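Local coordinates for protein dTDP-glucose 4,6-dehydratase (Klebsiella pneumoniae, PDB 5U4Q) that binds NAD and probably acts on a nucleotide sugar, as a dTDP-glucose 4,6-dehydratase or a related epimerase, at residues 105-114 and 157-168. Residues are numbered along the deposited sequence; the frame is centred on the assembly and turned at random. Where two conformers were deposited one is given.
Sequences NLMGYLNILE and TKKANELMAHTY. With NAD (nicotinamide-adenine-dinucleotide), chain C.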
ATOM      1  N   ASN A 105      -6.803   3.397  -6.413  1.00 17.16           N
ATOM      2  CA  ASN A 105      -5.810   2.352  -6.233  1.00 16.70           C
ATOM      3  C   ASN A 105      -5.772   1.686  -4.871  1.00 15.98           C
ATOM      4  O   ASN A 105      -5.235   0.595  -4.763  1.00 18.37           O
ATOM      5  CB  ASN A 105      -4.393   2.844  -6.568  1.00 19.38           C
ATOM      6  CG  ASN A 105      -4.241   3.348  -8.000  1.00 19.15           C
ATOM      7  OD1 ASN A 105      -5.216   3.491  -8.758  1.00 20.94           O
ATOM      8  ND2 ASN A 105      -2.992   3.673  -8.371  1.00 21.94           N
ATOM      9  N   LEU A 106      -6.306   2.307  -3.819  1.00 15.04           N
ATOM     10  CA  LEU A 106      -6.358   1.665  -2.505  1.00 15.46           C
ATOM     11  C   LEU A 106      -7.784   1.181  -2.211  1.00 15.30           C
ATOM     12  O   LEU A 106      -8.034  -0.036  -2.163  1.00 15.90           O
ATOM     13  CB  LEU A 106      -5.806   2.592  -1.413  1.00 16.13           C
ATOM     14  CG  LEU A 106      -4.324   2.958  -1.612  1.00 16.14           C
ATOM     15  CD1 LEU A 106      -3.925   4.034  -0.626  1.00 17.62           C
ATOM     16  CD2 LEU A 106      -3.427   1.743  -1.468  1.00 17.07           C
HETATM   17  N   MSE A 107      -8.729   2.108  -2.094  1.00 15.93           N
HETATM   18  CA  MSE A 107     -10.128   1.719  -1.809  1.00 16.86           C
HETATM   19  C   MSE A 107     -10.713   0.926  -2.942  1.00 14.95           C
HETATM   20  O   MSE A 107     -11.421  -0.075  -2.729  1.00 15.49           O
HETATM   21  CB  MSE A 107     -10.961   2.974  -1.608  1.00 20.20           C
HETATM   22  CG  MSE A 107     -12.447   2.733  -1.336  1.00 22.78           C
HETATM   23 SE   MSE A 107     -12.768   1.785   0.357  1.00 30.93          SE
HETATM   24  CE  MSE A 107     -12.139   3.196   1.583  1.00 30.14           C
ATOM     25  N   GLY A 108     -10.458   1.361  -4.164  1.00 14.10           N
ATOM     26  CA  GLY A 108     -10.963   0.639  -5.307  1.00 13.66           C
ATOM     27  C   GLY A 108     -10.484  -0.799  -5.364  1.00 13.39           C
ATOM     28  O   GLY A 108     -11.238  -1.725  -5.704  1.00 14.66           O
ATOM     29  N   TYR A 109      -9.223  -1.006  -4.991  1.00 13.34           N
ATOM     30  CA  TYR A 109      -8.645  -2.347  -5.015  1.00 13.27           C
ATOM     31  C   TYR A 109      -9.323  -3.202  -3.941  1.00 14.46           C
ATOM     32  O   TYR A 109      -9.588  -4.381  -4.161  1.00 13.46           O
ATOM     33  CB  TYR A 109      -7.114  -2.309  -4.854  1.00 13.21           C
ATOM     34  CG  TYR A 109      -6.479  -3.658  -5.167  1.00 13.44           C
ATOM     35  CD1 TYR A 109      -6.371  -4.098  -6.461  1.00 15.10           C
ATOM     36  CD2 TYR A 109      -6.033  -4.496  -4.164  1.00 12.64           C
ATOM     37  CE1 TYR A 109      -5.836  -5.358  -6.756  1.00 15.70           C
ATOM     38  CE2 TYR A 109      -5.507  -5.732  -4.434  1.00 13.17           C
ATOM     39  CZ  TYR A 109      -5.385  -6.160  -5.734  1.00 13.51           C
ATOM     40  OH  TYR A 109      -4.865  -7.404  -6.009  1.00 14.26           O
ATOM     41  N   LEU A 110      -9.609  -2.620  -2.778  1.00 13.35           N
ATOM     42  CA  LEU A 110     -10.319  -3.366  -1.742  1.00 14.25           C
ATOM     43  C   LEU A 110     -11.701  -3.786  -2.236  1.00 15.00           C
ATOM     44  O   LEU A 110     -12.100  -4.913  -1.976  1.00 14.52           O
ATOM     45  CB  LEU A 110     -10.448  -2.571  -0.450  1.00 15.52           C
ATOM     46  CG  LEU A 110     -11.139  -3.323   0.705  1.00 16.68           C
ATOM     47  CD1 LEU A 110     -10.479  -4.647   1.055  1.00 17.97           C
ATOM     48  CD2 LEU A 110     -11.250  -2.424   1.931  1.00 19.83           C
ATOM     49  N   ASN A 111     -12.414  -2.900  -2.948  1.00 13.86           N
ATOM     50  CA  ASN A 111     -13.744  -3.278  -3.488  1.00 14.74           C
ATOM     51  C   ASN A 111     -13.619  -4.474  -4.423  1.00 15.03           C
ATOM     52  O   ASN A 111     -14.461  -5.370  -4.408  1.00 16.13           O
ATOM     53  CB  ASN A 111     -14.444  -2.084  -4.147  1.00 15.47           C
ATOM     54  CG  ASN A 111     -14.814  -1.021  -3.137  1.00 17.46           C
ATOM     55  OD1 ASN A 111     -14.936  -1.328  -1.946  1.00 22.56           O
ATOM     56  ND2 ASN A 111     -14.958   0.229  -3.576  1.00 17.69           N
ATOM     57  N   ILE A 112     -12.581  -4.491  -5.255  1.00 14.27           N
ATOM     58  CA  ILE A 112     -12.325  -5.635  -6.115  1.00 14.43           C
ATOM     59  C   ILE A 112     -12.103  -6.906  -5.262  1.00 14.46           C
ATOM     60  O   ILE A 112     -12.688  -7.966  -5.563  1.00 14.09           O
ATOM     61  CB  ILE A 112     -11.077  -5.394  -7.023  1.00 14.64           C
ATOM     62  CG1 ILE A 112     -11.349  -4.323  -8.076  1.00 16.22           C
ATOM     63  CG2 ILE A 112     -10.569  -6.675  -7.689  1.00 16.15           C
ATOM     64  CD1 ILE A 112     -12.207  -4.762  -9.228  1.00 16.10           C
ATOM     65  N   LEU A 113     -11.236  -6.820  -4.243  1.00 13.20           N
ATOM     66  CA  LEU A 113     -10.929  -7.997  -3.421  1.00 13.42           C
ATOM     67  C   LEU A 113     -12.170  -8.518  -2.703  1.00 13.47           C
ATOM     68  O   LEU A 113     -12.392  -9.723  -2.658  1.00 14.92           O
ATOM     69  CB  LEU A 113      -9.817  -7.700  -2.430  1.00 14.02           C
ATOM     70  CG  LEU A 113      -8.413  -7.486  -3.006  1.00 13.73           C
ATOM     71  CD1 LEU A 113      -7.476  -7.005  -1.899  1.00 14.68           C
ATOM     72  CD2 LEU A 113      -7.894  -8.752  -3.636  1.00 14.92           C
ATOM     73  N   GLU A 114     -12.959  -7.591  -2.170  1.00 14.25           N
ATOM     74  CA  GLU A 114     -14.211  -7.962  -1.482  1.00 15.76           C
ATOM     75  C   GLU A 114     -15.167  -8.651  -2.426  1.00 15.96           C
ATOM     76  O   GLU A 114     -15.790  -9.662  -2.057  1.00 16.09           O
ATOM     77  CB  GLU A 114     -14.840  -6.753  -0.806  1.00 16.49           C
ATOM     78  CG  GLU A 114     -14.183  -6.437   0.528  1.00 17.41           C
ATOM     79  CD  GLU A 114     -14.502  -7.485   1.588  1.00 18.04           C
ATOM     80  OE1 GLU A 114     -15.681  -7.498   2.000  1.00 20.23           O
ATOM     81  OE2 GLU A 114     -13.614  -8.248   2.018  1.00 17.55           O
ATOM     82  N   THR A 157       1.184   2.511  -3.944  1.00 15.30           N
ATOM     83  CA  THR A 157      -0.165   1.922  -4.040  1.00 15.23           C
ATOM     84  C   THR A 157      -0.145   0.570  -4.755  1.00 14.70           C
ATOM     85  O   THR A 157      -0.920  -0.322  -4.398  1.00 14.63           O
ATOM     86  CB  THR A 157      -1.245   2.856  -4.671  1.00 14.92           C
ATOM     87  OG1 THR A 157      -0.999   3.075  -6.048  1.00 16.77           O
ATOM     88  CG2 THR A 157      -1.373   4.182  -3.896  1.00 16.83           C
ATOM     89  N   LYS A 158       0.712   0.422  -5.759  1.00 13.79           N
ATOM     90  CA  LYS A 158       0.813  -0.856  -6.453  1.00 13.86           C
ATOM     91  C   LYS A 158       1.381  -1.952  -5.550  1.00 13.87           C
ATOM     92  O   LYS A 158       0.898  -3.105  -5.561  1.00 13.71           O
ATOM     93  CB  LYS A 158       1.562  -0.717  -7.784  1.00 14.41           C
ATOM     94  CG  LYS A 158       0.823   0.124  -8.836  1.00 15.26           C
ATOM     95  CD  LYS A 158      -0.582  -0.414  -9.152  1.00 15.61           C
ATOM     96  CE  LYS A 158      -1.090   0.077 -10.509  1.00 16.39           C
ATOM     97  NZ  LYS A 158      -2.423  -0.538 -10.884  1.00 16.73           N
ATOM     98  N   LYS A 159       2.411  -1.624  -4.763  1.00 13.54           N
ATOM     99  CA  LYS A 159       2.924  -2.587  -3.802  1.00 12.95           C
ATOM    100  C   LYS A 159       1.851  -2.881  -2.756  1.00 13.78           C
ATOM    101  O   LYS A 159       1.684  -4.030  -2.352  1.00 14.17           O
ATOM    102  CB  LYS A 159       4.239  -2.131  -3.163  1.00 14.99           C
ATOM    103  CG  LYS A 159       4.762  -3.050  -2.092  1.00 15.74           C
ATOM    104  CD  LYS A 159       4.997  -4.531  -2.470  1.00 18.05           C
ATOM    105  CE  LYS A 159       5.518  -5.249  -1.207  1.00 21.08           C
ATOM    106  NZ  LYS A 159       5.671  -6.726  -1.284  1.00 22.92           N
ATOM    107  N   ALA A 160       1.106  -1.853  -2.344  1.00 13.73           N
ATOM    108  CA  ALA A 160       0.009  -2.103  -1.424  1.00 13.44           C
ATOM    109  C   ALA A 160      -0.989  -3.093  -2.019  1.00 12.79           C
ATOM    110  O   ALA A 160      -1.536  -3.923  -1.283  1.00 14.41           O
ATOM    111  CB  ALA A 160      -0.699  -0.818  -1.009  1.00 12.94           C
ATOM    112  N   ASN A 161      -1.265  -2.990  -3.318  1.00 13.03           N
ATOM    113  CA  ASN A 161      -2.195  -3.951  -3.982  1.00 12.56           C
ATOM    114  C   ASN A 161      -1.633  -5.366  -3.845  1.00 13.55           C
ATOM    115  O   ASN A 161      -2.380  -6.302  -3.525  1.00 12.94           O
ATOM    116  CB  ASN A 161      -2.358  -3.643  -5.463  1.00 13.26           C
ATOM    117  CG  ASN A 161      -3.173  -2.368  -5.772  1.00 14.79           C
ATOM    118  OD1 ASN A 161      -3.387  -2.091  -6.952  1.00 16.49           O
ATOM    119  ND2 ASN A 161      -3.711  -1.698  -4.775  1.00 14.66           N
ATOM    120  N   GLU A 162      -0.330  -5.533  -4.066  1.00 12.74           N
ATOM    121  CA  GLU A 162       0.283  -6.871  -3.937  1.00 12.28           C
ATOM    122  C   GLU A 162       0.118  -7.398  -2.504  1.00 12.77           C
ATOM    123  O   GLU A 162      -0.178  -8.581  -2.306  1.00 12.45           O
ATOM    124  CB  GLU A 162       1.752  -6.853  -4.367  1.00 12.13           C
ATOM    125  CG  GLU A 162       1.986  -6.472  -5.830  1.00 13.00           C
ATOM    126  CD  GLU A 162       3.439  -6.501  -6.240  1.00 13.85           C
ATOM    127  OE1 GLU A 162       4.295  -7.007  -5.461  1.00 15.09           O
ATOM    128  OE2 GLU A 162       3.759  -6.036  -7.367  1.00 14.55           O
ATOM    129  N   LEU A 163       0.299  -6.507  -1.518  1.00 13.24           N
ATOM    130  CA  LEU A 163       0.176  -6.908  -0.107  1.00 12.99           C
ATOM    131  C   LEU A 163      -1.235  -7.326   0.223  1.00 13.81           C
ATOM    132  O   LEU A 163      -1.458  -8.328   0.912  1.00 14.13           O
ATOM    133  CB  LEU A 163       0.617  -5.785   0.823  1.00 14.19           C
ATOM    134  CG  LEU A 163       2.113  -5.457   0.831  1.00 14.63           C
ATOM    135  CD1 LEU A 163       2.303  -4.055   1.365  1.00 17.54           C
ATOM    136  CD2 LEU A 163       2.907  -6.491   1.624  1.00 15.88           C
HETATM  137  N   MSE A 164      -2.198  -6.554  -0.279  0.65 12.56           N
HETATM  138  CA  MSE A 164      -3.607  -6.839  -0.054  0.65 12.96           C
HETATM  139  C   MSE A 164      -3.992  -8.139  -0.740  0.65 12.89           C
HETATM  140  O   MSE A 164      -4.713  -8.958  -0.169  0.65 13.34           O
HETATM  141  CB  MSE A 164      -4.450  -5.634  -0.505  0.65 12.87           C
HETATM  142  CG  MSE A 164      -4.126  -4.394   0.339  0.65 12.97           C
HETATM  143 SE   MSE A 164      -4.658  -2.703  -0.543  0.65 13.64          SE
HETATM  144  CE  MSE A 164      -6.604  -2.897  -0.469  0.65 14.26           C
ATOM    145  N   ALA A 165      -3.508  -8.351  -1.967  1.00 13.43           N
ATOM    146  CA  ALA A 165      -3.757  -9.600  -2.692  1.00 12.64           C
ATOM    147  C   ALA A 165      -3.223 -10.789  -1.874  1.00 13.62           C
ATOM    148  O   ALA A 165      -3.923 -11.809  -1.721  1.00 13.20           O
ATOM    149  CB  ALA A 165      -3.116  -9.587  -4.080  1.00 12.32           C
ATOM    150  N   HIS A 166      -2.038 -10.628  -1.311  1.00 13.10           N
ATOM    151  CA  HIS A 166      -1.446 -11.725  -0.522  1.00 13.35           C
ATOM    152  C   HIS A 166      -2.370 -12.099   0.637  1.00 13.96           C
ATOM    153  O   HIS A 166      -2.657 -13.286   0.863  1.00 13.79           O
ATOM    154  CB  HIS A 166      -0.094 -11.376   0.048  1.00 13.53           C
ATOM    155  CG  HIS A 166       0.512 -12.528   0.759  1.00 13.51           C
ATOM    156  ND1 HIS A 166       0.376 -12.729   2.120  1.00 13.84           N
ATOM    157  CD2 HIS A 166       1.130 -13.629   0.269  1.00 15.06           C
ATOM    158  CE1 HIS A 166       0.907 -13.900   2.433  1.00 16.06           C
ATOM    159  NE2 HIS A 166       1.388 -14.458   1.335  1.00 15.39           N
ATOM    160  N   THR A 167      -2.845 -11.088   1.374  0.70 14.09           N
ATOM    161  CA  THR A 167      -3.738 -11.362   2.509  0.70 14.68           C
ATOM    162  C   THR A 167      -5.058 -12.043   2.104  0.70 15.15           C
ATOM    163  O   THR A 167      -5.532 -12.919   2.800  0.70 15.82           O
ATOM    164  CB  THR A 167      -4.085 -10.095   3.358  0.70 16.28           C
ATOM    165  OG1 THR A 167      -4.983  -9.253   2.643  0.70 19.94           O
ATOM    166  CG2 THR A 167      -2.885  -9.323   3.742  0.70 16.05           C
ATOM    167  N   TYR A 168      -5.642 -11.655   0.979  1.00 13.79           N
ATOM    168  CA  TYR A 168      -6.883 -12.265   0.519  1.00 14.14           C
ATOM    169  C   TYR A 168      -6.655 -13.692   0.004  1.00 14.45           C
ATOM    170  O   TYR A 168      -7.509 -14.578   0.217  1.00 14.51           O
ATOM    171  CB  TYR A 168      -7.601 -11.339  -0.480  1.00 13.80           C
ATOM    172  CG  TYR A 168      -8.507 -10.374   0.239  1.00 15.42           C
ATOM    173  CD1 TYR A 168      -8.007  -9.470   1.162  1.00 16.25           C
ATOM    174  CD2 TYR A 168      -9.877 -10.403   0.038  1.00 14.43           C
ATOM    175  CE1 TYR A 168      -8.852  -8.630   1.881  1.00 15.35           C
ATOM    176  CE2 TYR A 168     -10.723  -9.546   0.729  1.00 13.70           C
ATOM    177  CZ  TYR A 168     -10.204  -8.679   1.663  1.00 14.25           C
ATOM    178  OH  TYR A 168     -11.019  -7.836   2.394  1.00 16.56           O
TER
HETATM  179  PA  NAD C 401      -5.503   3.832 -19.186  1.00 17.91           P
HETATM  180  O1A NAD C 401      -5.593   3.910 -20.661  1.00 16.08           O
HETATM  181  O2A NAD C 401      -5.512   5.090 -18.342  1.00 17.99           O
HETATM  182  O5B NAD C 401      -6.669   2.829 -18.687  1.00 17.16           O
HETATM  183  C5B NAD C 401      -7.141   2.743 -17.348  1.00 16.57           C
HETATM  184  C4B NAD C 401      -8.646   2.948 -17.367  1.00 16.61           C
HETATM  185  O4B NAD C 401      -9.038   2.907 -15.982  1.00 16.29           O
HETATM  186  C3B NAD C 401      -9.074   4.292 -17.941  1.00 16.36           C
HETATM  187  O3B NAD C 401      -9.909   4.201 -19.106  1.00 17.59           O
HETATM  188  C2B NAD C 401      -9.759   4.964 -16.751  1.00 16.36           C
HETATM  189  O2B NAD C 401     -10.909   5.748 -17.126  1.00 17.62           O
HETATM  190  C1B NAD C 401     -10.095   3.816 -15.801  1.00 16.37           C
HETATM  191  N9A NAD C 401     -10.178   4.226 -14.389  1.00 16.30           N
HETATM  192  C8A NAD C 401      -9.264   4.938 -13.691  1.00 16.67           C
HETATM  193  N7A NAD C 401      -9.690   5.145 -12.443  1.00 18.80           N
HETATM  194  C5A NAD C 401     -10.884   4.543 -12.325  1.00 15.92           C
HETATM  195  C6A NAD C 401     -11.896   4.425 -11.255  1.00 16.15           C
HETATM  196  N6A NAD C 401     -11.712   4.951 -10.052  1.00 19.08           N
HETATM  197  N1A NAD C 401     -13.000   3.741 -11.558  1.00 16.71           N
HETATM  198  C2A NAD C 401     -13.233   3.200 -12.762  1.00 16.58           C
HETATM  199  N3A NAD C 401     -12.369   3.293 -13.794  1.00 16.60           N
HETATM  200  C4A NAD C 401     -11.197   3.956 -13.604  1.00 16.64           C
HETATM  201  O3  NAD C 401      -4.162   3.070 -18.714  1.00 17.61           O
HETATM  202  PN  NAD C 401      -3.580   1.644 -19.184  1.00 17.13           P
HETATM  203  O1N NAD C 401      -4.530   0.877 -20.007  1.00 16.23           O
HETATM  204  O2N NAD C 401      -2.160   1.965 -19.648  1.00 20.10           O
HETATM  205  O5D NAD C 401      -3.434   0.971 -17.747  1.00 21.16           O
HETATM  206  C5D NAD C 401      -4.026  -0.263 -17.350  1.00 18.28           C
HETATM  207  C4D NAD C 401      -3.319  -0.688 -16.073  1.00 17.32           C
HETATM  208  O4D NAD C 401      -1.962  -1.085 -16.378  1.00 18.57           O
HETATM  209  C3D NAD C 401      -3.201   0.335 -14.949  1.00 17.87           C
HETATM  210  O3D NAD C 401      -3.417  -0.348 -13.712  1.00 18.04           O
HETATM  211  C2D NAD C 401      -1.763   0.793 -14.991  1.00 18.27           C
HETATM  212  O2D NAD C 401      -1.250   1.195 -13.703  1.00 22.06           O
HETATM  213  C1D NAD C 401      -1.042  -0.435 -15.509  1.00 18.44           C
HETATM  214  N1N NAD C 401       0.184  -0.100 -16.258  1.00 19.57           N
HETATM  215  C2N NAD C 401       0.170   0.307 -17.549  1.00 19.57           C
HETATM  216  C3N NAD C 401       1.359   0.615 -18.233  1.00 20.79           C
HETATM  217  C7N NAD C 401       1.425   1.084 -19.692  1.00 23.23           C
HETATM  218  O7N NAD C 401       2.527   1.169 -20.255  1.00 24.20           O
HETATM  219  N7N NAD C 401       0.342   1.454 -20.396  1.00 22.97           N
HETATM  220  C4N NAD C 401       2.554   0.531 -17.555  1.00 19.67           C
HETATM  221  C5N NAD C 401       2.553   0.125 -16.227  1.00 20.64           C
HETATM  222  C6N NAD C 401       1.357  -0.167 -15.582  1.00 19.86           C
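Segments 105-114 and 157-168, parts of helices 98-118 and 153-172, pack side by side, nearly parallel at 24° with a closest approach of the segments' axes of 9.7 Å, as neighbouring helices on one face of the Rossmann-type sheet; the buried interface is polar at both ends, with apolar packing between and alongside. At the end near NAD the amide of Asn161 joins two roles. Its ND2 gives a nearly straight hydrogen bond to Asn105 O (2.8 Å), a carbonyl in the wide pi-type turn at 105-107. The flat amide also lies 11° from parallel to the Tyr109 ring and stacks on one face, while Asn161 CB stands over the ring centre at 3.8 Å as a CH-pi contact. Asparagine suits the place because it is short, planar and polar at once. Tyr109 reaches this amide with CG anti to its backbone N (chi1 -168°), and its OH, touching Ala165 CB at 3.4 Å, is buried without a hydrogen-bond partner. Asn105 ND2 donates to Thr157 OG1 (3.1 Å), which is also bonded to Tyr154 O, while Asn105 OD1 takes the N-H of Gln88. Alongside, Leu106 CD2 rests on Ala160 CB (3.8 Å), small enough to admit it.

Beyond them Met164, a selenomethionine, is a knob in a hole formed by Leu106, Tyr109, Leu110 and Leu113; its long, flexible chain bends at its last torsion, and its CB meets Leu113 CD1 at 3.6 Å. At the far end Tyr168 suits both neighbours: its ring offers a face to Leu113 CB, and its hydroxyl donates to Glu114 OE2 (2.7 Å). Arg117 forms a salt bridge with the same oxygen, which probably favours the charged carboxylate.

Next to Thr157, Lys158 hydrogen-bonds O3D of the nicotinamide ribose and Ala127 O; Tyr154, whose OH also bonds NAD, precedes it by four, consistent with the YxxxK motif of short-chain dehydrogenases/reductases. Strand 123-129 lies against both helices, through Leu124 and Tyr126, and the second subunit packs on Met107, Glu114, Lys159 and Thr167.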